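Local coordinates for protein mRNA export factor MEX67 (PDB 1Q40) that probably serves in exporting mRNA from the nucleus, through an NTF2-like domain that pairs with the chain of another protein, at residues N15-F20 and M123-F128; A22-L27 and M36-N41. All coordinates share one frame; numbering follows the deposited sequence.

Interaction 1. Residues N15-F20 and M123-F128; sequences NLATNF and MEVYKF
The flat group that meets the strand 123-127 here is the peptide of Ala17. The SE atom of the selenomethionine Met123 sits over the face of this group, 4.2 Å from Ala17 O. No ring takes part between the two segments. Phe20, one turn further on, turns its ring elsewhere and meets Phe187 edge to face.

The rest of the contact is apolar. Ala17 CB points at the strand and touches Val125 CG2 at 3.8 Å. Val125 CB lies only slightly further from the same methyl, at 4.1 Å. The other methyl of Val125, CG1, stands between N and C of its own backbone (chi1 48°). That leaves CG2 trans to N, directed at Ala17. Met123 first runs out straight, with CG trans to the backbone N (chi1 -168°), and bends at chi3. Its SE comes within 4.5 Å of Ala17 CB. One small methyl is thus met by two strand residues that are two positions apart. The backbones come close here: CA of Ala17 and CA of Val125 are 7.0 Å apart.

Ile136 of the neighbouring strand also reaches Ala17, and Ile21 of the same helix touches Met123. Glu124, between the two contact residues, faces the other way. Glu124 OE2 is hydrogen-bonded to His139 NE2, and OE1 forms a salt bridge with a basic side chain of another protein chain. On the near side of the strand, the helix packed on a curved sheet is characteristic of the NTF2-like fold.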
loop_
_atom_site.group_PDB
_atom_site.type_symbol
_atom_site.label_atom_id
_atom_site.label_comp_id
_atom_site.label_asym_id
_atom_site.label_seq_id
_atom_site.Cartn_x
_atom_site.Cartn_y
_atom_site.Cartn_z
ATOM N N ASN B 15 14.672 15.873 -1.216
ATOM C CA ASN B 15 14.800 16.788 -0.080
ATOM C C ASN B 15 13.510 17.569 0.188
ATOM O O ASN B 15 13.208 17.897 1.332
ATOM C CB ASN B 15 15.965 17.766 -0.295
ATOM C CG ASN B 15 17.227 17.338 0.430
ATOM O OD1 ASN B 15 17.630 17.955 1.417
ATOM N ND2 ASN B 15 17.855 16.272 -0.053
ATOM N N LEU B 16 12.765 17.872 -0.873
ATOM C CA LEU B 16 11.468 18.546 -0.762
ATOM C C LEU B 16 10.401 17.647 -0.114
ATOM O O LEU B 16 9.424 18.141 0.447
ATOM C CB LEU B 16 10.993 18.993 -2.149
ATOM C CG LEU B 16 9.788 19.939 -2.207
ATOM C CD1 LEU B 16 10.075 21.137 -3.115
ATOM C CD2 LEU B 16 8.535 19.207 -2.668
ATOM N N ALA B 17 10.601 16.332 -0.206
ATOM C CA ALA B 17 9.691 15.345 0.366
ATOM C C ALA B 17 10.067 15.038 1.809
ATOM O O ALA B 17 9.199 14.798 2.639
ATOM C CB ALA B 17 9.717 14.076 -0.459
ATOM N N THR B 18 11.365 15.037 2.095
ATOM C CA THR B 18 11.861 14.842 3.454
ATOM C C THR B 18 11.420 15.987 4.364
ATOM O O THR B 18 11.099 15.765 5.531
ATOM C CB THR B 18 13.402 14.722 3.451
ATOM O OG1 THR B 18 13.789 13.511 2.789
ATOM C CG2 THR B 18 13.956 14.561 4.868
ATOM N N ASN B 19 11.404 17.202 3.825
ATOM C CA ASN B 19 10.941 18.369 4.567
ATOM C C ASN B 19 9.428 18.344 4.755
ATOM O O ASN B 19 8.938 18.640 5.841
ATOM C CB ASN B 19 11.342 19.664 3.856
ATOM C CG ASN B 19 12.845 19.909 3.878
ATOM O OD1 ASN B 19 13.625 19.074 4.351
ATOM N ND2 ASN B 19 13.256 21.056 3.357
ATOM N N PHE B 20 8.697 18.004 3.694
ATOM C CA PHE B 20 7.238 17.917 3.763
ATOM C C PHE B 20 6.837 16.960 4.878
ATOM O O PHE B 20 6.031 17.310 5.726
ATOM C CB PHE B 20 6.643 17.455 2.427
ATOM C CG PHE B 20 5.157 17.202 2.476
ATOM C CD1 PHE B 20 4.256 18.241 2.286
ATOM C CD2 PHE B 20 4.662 15.927 2.723
ATOM C CE1 PHE B 20 2.884 18.013 2.338
ATOM C CE2 PHE B 20 3.292 15.694 2.784
ATOM C CZ PHE B 20 2.403 16.740 2.585
HETATM N N MSE B 123 10.725 5.392 2.845
HETATM C CA MSE B 123 9.998 6.336 2.007
HETATM C C MSE B 123 10.383 6.170 0.541
HETATM O O MSE B 123 11.548 5.950 0.237
HETATM C CB MSE B 123 10.327 7.758 2.468
HETATM C CG MSE B 123 9.439 8.870 1.898
HETATM SE SE MSE B 123 10.017 10.683 2.472
HETATM C CE MSE B 123 10.807 10.250 4.142
ATOM N N GLU B 124 9.395 6.269 -0.348
ATOM C CA GLU B 124 9.619 6.424 -1.786
ATOM C C GLU B 124 9.036 7.760 -2.238
ATOM O O GLU B 124 7.990 8.177 -1.754
ATOM C CB GLU B 124 8.946 5.298 -2.568
ATOM C CG GLU B 124 9.356 3.900 -2.143
ATOM C CD GLU B 124 8.552 3.357 -0.970
ATOM O OE1 GLU B 124 9.164 3.043 0.060
ATOM O OE2 GLU B 124 7.308 3.238 -1.074
ATOM N N VAL B 125 9.719 8.429 -3.163
ATOM C CA VAL B 125 9.218 9.667 -3.759
ATOM C C VAL B 125 9.517 9.677 -5.263
ATOM O O VAL B 125 10.643 9.419 -5.685
ATOM C CB VAL B 125 9.781 10.933 -3.040
ATOM C CG1 VAL B 125 11.275 10.846 -2.856
ATOM C CG2 VAL B 125 9.415 12.217 -3.795
ATOM N N TYR B 126 8.488 9.954 -6.056
ATOM C CA TYR B 126 8.585 9.911 -7.507
ATOM C C TYR B 126 7.507 10.786 -8.154
ATOM O O TYR B 126 6.621 11.286 -7.477
ATOM C CB TYR B 126 8.486 8.458 -8.001
ATOM C CG TYR B 126 7.302 7.665 -7.444
ATOM C CD1 TYR B 126 6.178 7.426 -8.226
ATOM C CD2 TYR B 126 7.316 7.152 -6.145
ATOM C CE1 TYR B 126 5.090 6.699 -7.735
ATOM C CE2 TYR B 126 6.223 6.420 -5.635
ATOM C CZ TYR B 126 5.118 6.200 -6.445
ATOM O OH TYR B 126 4.044 5.483 -5.981
ATOM N N LYS B 127 7.591 10.965 -9.467
ATOM C CA LYS B 127 6.664 11.823 -10.199
ATOM C C LYS B 127 5.274 11.194 -10.364
ATOM O O LYS B 127 5.145 10.007 -10.655
ATOM C CB LYS B 127 7.222 12.155 -11.594
ATOM C CG LYS B 127 8.298 13.236 -11.616
ATOM C CD LYS B 127 8.688 13.589 -13.057
ATOM C CE LYS B 127 9.904 14.512 -13.119
ATOM N NZ LYS B 127 10.067 15.144 -14.462
ATOM N N PHE B 128 4.251 12.020 -10.175
ATOM C CA PHE B 128 2.888 11.736 -10.608
ATOM C C PHE B 128 2.800 12.060 -12.117
ATOM O O PHE B 128 3.409 13.035 -12.559
ATOM C CB PHE B 128 1.918 12.608 -9.798
ATOM C CG PHE B 128 0.489 12.162 -9.860
ATOM C CD1 PHE B 128 0.093 10.978 -9.258
ATOM C CD2 PHE B 128 -0.466 12.930 -10.509
ATOM C CE1 PHE B 128 -1.227 10.561 -9.315
ATOM C CE2 PHE B 128 -1.787 12.515 -10.568
ATOM C CZ PHE B 128 -2.165 11.326 -9.967
#

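Interaction 2. Residues A22-L27 and M36-N41; sequences ANYLKL and MILYQN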
loop_
_atom_site.group_PDB
_atom_site.type_symbol
_atom_site.label_atom_id
_atom_site.label_comp_id
_atom_site.label_asym_id
_atom_site.label_seq_id
_atom_site.Cartn_x
_atom_site.Cartn_y
_atom_site.Cartn_z
ATOM N N ALA B 22 8.639 15.782 7.408
ATOM C CA ALA B 22 9.145 16.220 8.713
ATOM C C ALA B 22 8.200 17.228 9.373
ATOM O O ALA B 22 7.868 17.094 10.548
ATOM C CB ALA B 22 10.544 16.821 8.569
ATOM N N ASN B 23 7.770 18.228 8.609
ATOM C CA ASN B 23 6.816 19.219 9.093
ATOM C C ASN B 23 5.429 18.623 9.289
ATOM O O ASN B 23 4.752 18.954 10.260
ATOM C CB ASN B 23 6.723 20.408 8.133
ATOM C CG ASN B 23 5.682 21.433 8.576
ATOM O OD1 ASN B 23 4.728 21.725 7.846
ATOM N ND2 ASN B 23 5.846 21.962 9.790
ATOM N N TYR B 24 5.014 17.750 8.365
ATOM C CA TYR B 24 3.702 17.110 8.435
ATOM C C TYR B 24 3.554 16.357 9.748
ATOM O O TYR B 24 2.575 16.540 10.460
ATOM C CB TYR B 24 3.455 16.138 7.261
ATOM C CG TYR B 24 1.982 15.786 7.132
ATOM C CD1 TYR B 24 1.176 16.419 6.186
ATOM C CD2 TYR B 24 1.386 14.853 7.990
ATOM C CE1 TYR B 24 -0.173 16.128 6.083
ATOM C CE2 TYR B 24 0.027 14.562 7.897
ATOM C CZ TYR B 24 -0.742 15.204 6.941
ATOM O OH TYR B 24 -2.081 14.931 6.848
ATOM N N LEU B 25 4.535 15.520 10.058
ATOM C CA LEU B 25 4.475 14.655 11.228
ATOM C C LEU B 25 4.594 15.424 12.538
ATOM O O LEU B 25 3.965 15.056 13.525
ATOM C CB LEU B 25 5.542 13.556 11.147
ATOM C CG LEU B 25 5.256 12.438 10.127
ATOM C CD1 LEU B 25 6.358 11.394 10.196
ATOM C CD2 LEU B 25 3.884 11.807 10.348
ATOM N N LYS B 26 5.396 16.490 12.547
ATOM C CA LYS B 26 5.450 17.384 13.699
ATOM C C LYS B 26 4.045 17.839 14.075
ATOM O O LYS B 26 3.641 17.700 15.224
ATOM C CB LYS B 26 6.344 18.597 13.415
ATOM C CG LYS B 26 6.728 19.380 14.672
ATOM C CD LYS B 26 7.663 20.558 14.353
ATOM C CE LYS B 26 6.888 21.824 13.958
ATOM N NZ LYS B 26 7.639 23.062 14.300
ATOM N N LEU B 27 3.299 18.354 13.097
ATOM C CA LEU B 27 1.943 18.875 13.326
ATOM C C LEU B 27 0.890 17.776 13.498
ATOM O O LEU B 27 -0.098 17.953 14.223
ATOM C CB LEU B 27 1.534 19.823 12.189
ATOM C CG LEU B 27 2.435 21.058 12.013
ATOM C CD1 LEU B 27 1.872 22.011 10.973
ATOM C CD2 LEU B 27 2.644 21.774 13.330
HETATM N N MSE B 36 -4.408 21.901 7.880
HETATM C CA MSE B 36 -5.566 22.023 6.987
HETATM C C MSE B 36 -5.400 22.995 5.826
HETATM O O MSE B 36 -6.148 22.920 4.861
HETATM C CB MSE B 36 -6.838 22.349 7.780
HETATM C CG MSE B 36 -7.176 21.306 8.845
HETATM SE SE MSE B 36 -6.950 19.429 8.223
HETATM C CE MSE B 36 -7.976 19.561 6.584
ATOM N N ILE B 37 -4.415 23.885 5.909
ATOM C CA ILE B 37 -4.037 24.732 4.779
ATOM C C ILE B 37 -3.576 23.907 3.553
ATOM O O ILE B 37 -3.757 24.332 2.412
ATOM C CB ILE B 37 -2.949 25.766 5.216
ATOM C CG1 ILE B 37 -2.762 26.860 4.154
ATOM C CG2 ILE B 37 -1.619 25.083 5.505
ATOM C CD1 ILE B 37 -3.936 27.846 4.047
ATOM N N LEU B 38 -3.004 22.726 3.793
ATOM C CA LEU B 38 -2.560 21.840 2.711
ATOM C C LEU B 38 -3.702 21.272 1.872
ATOM O O LEU B 38 -3.489 20.821 0.763
ATOM C CB LEU B 38 -1.748 20.668 3.267
ATOM C CG LEU B 38 -0.449 20.988 3.995
ATOM C CD1 LEU B 38 0.077 19.743 4.687
ATOM C CD2 LEU B 38 0.582 21.551 3.027
ATOM N N TYR B 39 -4.912 21.282 2.406
ATOM C CA TYR B 39 -6.032 20.639 1.739
ATOM C C TYR B 39 -6.983 21.687 1.168
ATOM O O TYR B 39 -7.174 22.746 1.763
ATOM C CB TYR B 39 -6.742 19.703 2.719
ATOM C CG TYR B 39 -5.843 18.597 3.242
ATOM C CD1 TYR B 39 -5.821 17.338 2.631
ATOM C CD2 TYR B 39 -5.012 18.807 4.337
ATOM C CE1 TYR B 39 -4.997 16.321 3.100
ATOM C CE2 TYR B 39 -4.186 17.798 4.816
ATOM C CZ TYR B 39 -4.185 16.553 4.192
ATOM O OH TYR B 39 -3.370 15.554 4.665
ATOM N N GLN B 40 -7.553 21.388 0.002
ATOM C CA GLN B 40 -8.513 22.266 -0.663
ATOM C C GLN B 40 -9.848 21.542 -0.871
ATOM O O GLN B 40 -10.027 20.426 -0.384
ATOM C CB GLN B 40 -7.935 22.738 -1.996
ATOM C CG GLN B 40 -6.590 23.434 -1.880
ATOM C CD GLN B 40 -6.697 24.842 -1.314
ATOM O OE1 GLN B 40 -7.080 25.024 -0.148
ATOM N NE2 GLN B 40 -6.347 25.842 -2.129
ATOM N N ASN B 41 -10.778 22.178 -1.586
ATOM C CA ASN B 41 -12.141 21.649 -1.767
ATOM C C ASN B 41 -12.209 20.266 -2.414
ATOM O O ASN B 41 -13.012 19.433 -1.998
ATOM C CB ASN B 41 -13.006 22.618 -2.586
ATOM C CG ASN B 41 -13.432 23.829 -1.794
ATOM O OD1 ASN B 41 -13.441 23.806 -0.570
ATOM N ND2 ASN B 41 -13.787 24.904 -2.493
#
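Tyr24 of helix 14-29 meets Leu38 and Tyr39 in the interior of the NTF2-like domain, where the first helix faces the loop that leads to strand 44-49. Its CB does not point straight at that loop, but the ring carries the tip across. With CG trans to the backbone N (chi1 -164°), the ring reaches out from the helix and its tip comes to the loop. CD1 is the first ring atom to make contact and lies 3.8 Å from Leu38 CD1. CE1 stays beside the same methyl at 3.9 Å. The leucine approaches the ring obliquely, neither squarely over it nor squarely at its rim. CE1 also comes within 3.5 Å of Tyr39 OH, which lies at the ring edge.

At the tip, Tyr24 OH gives a hydrogen bond of 2.6 Å to Tyr39 OH. The two tyrosine side chains meet at about a right angle. Tyr24 OH lies in the plane of the Tyr39 ring, at its edge. The accepting hydroxyl is held twice, since Tyr39 OH also bonds to Asp202 OD2 on strand 198-208. This makes a short polar chain, tyrosine to tyrosine to carboxylate, within apolar surroundings. The carboxylate would probably polarise both hydroxyls. Phe187 packs edge to face with the Tyr24 ring, and Phe104 of helix 96-105 touches it too. Ile100 and Val199 touch Tyr39.

The bond fits the hydroxyl geometry of the donor: the angle from Tyr24 CZ through Tyr24 OH to Tyr39 OH is about 119°.

How the interactions relate
From the N terminus, helix 14-29 supplies the first side of both contacts, 15-20 to interaction 1 and 22-27 to interaction 2. The chain then turns back within a few residues, and 36-41 closes the small loop of interaction 2. Only much later does strand 122-127 return to the start of the helix and close the long loop of interaction 1. The small loop is nested inside the long one. One end of the helix is tied to the sheet, and the next turns are tied to the connection before strand 44-49. The two contacts touch where Phe20 CE1 packs 4.0 Å from Leu38 CD1.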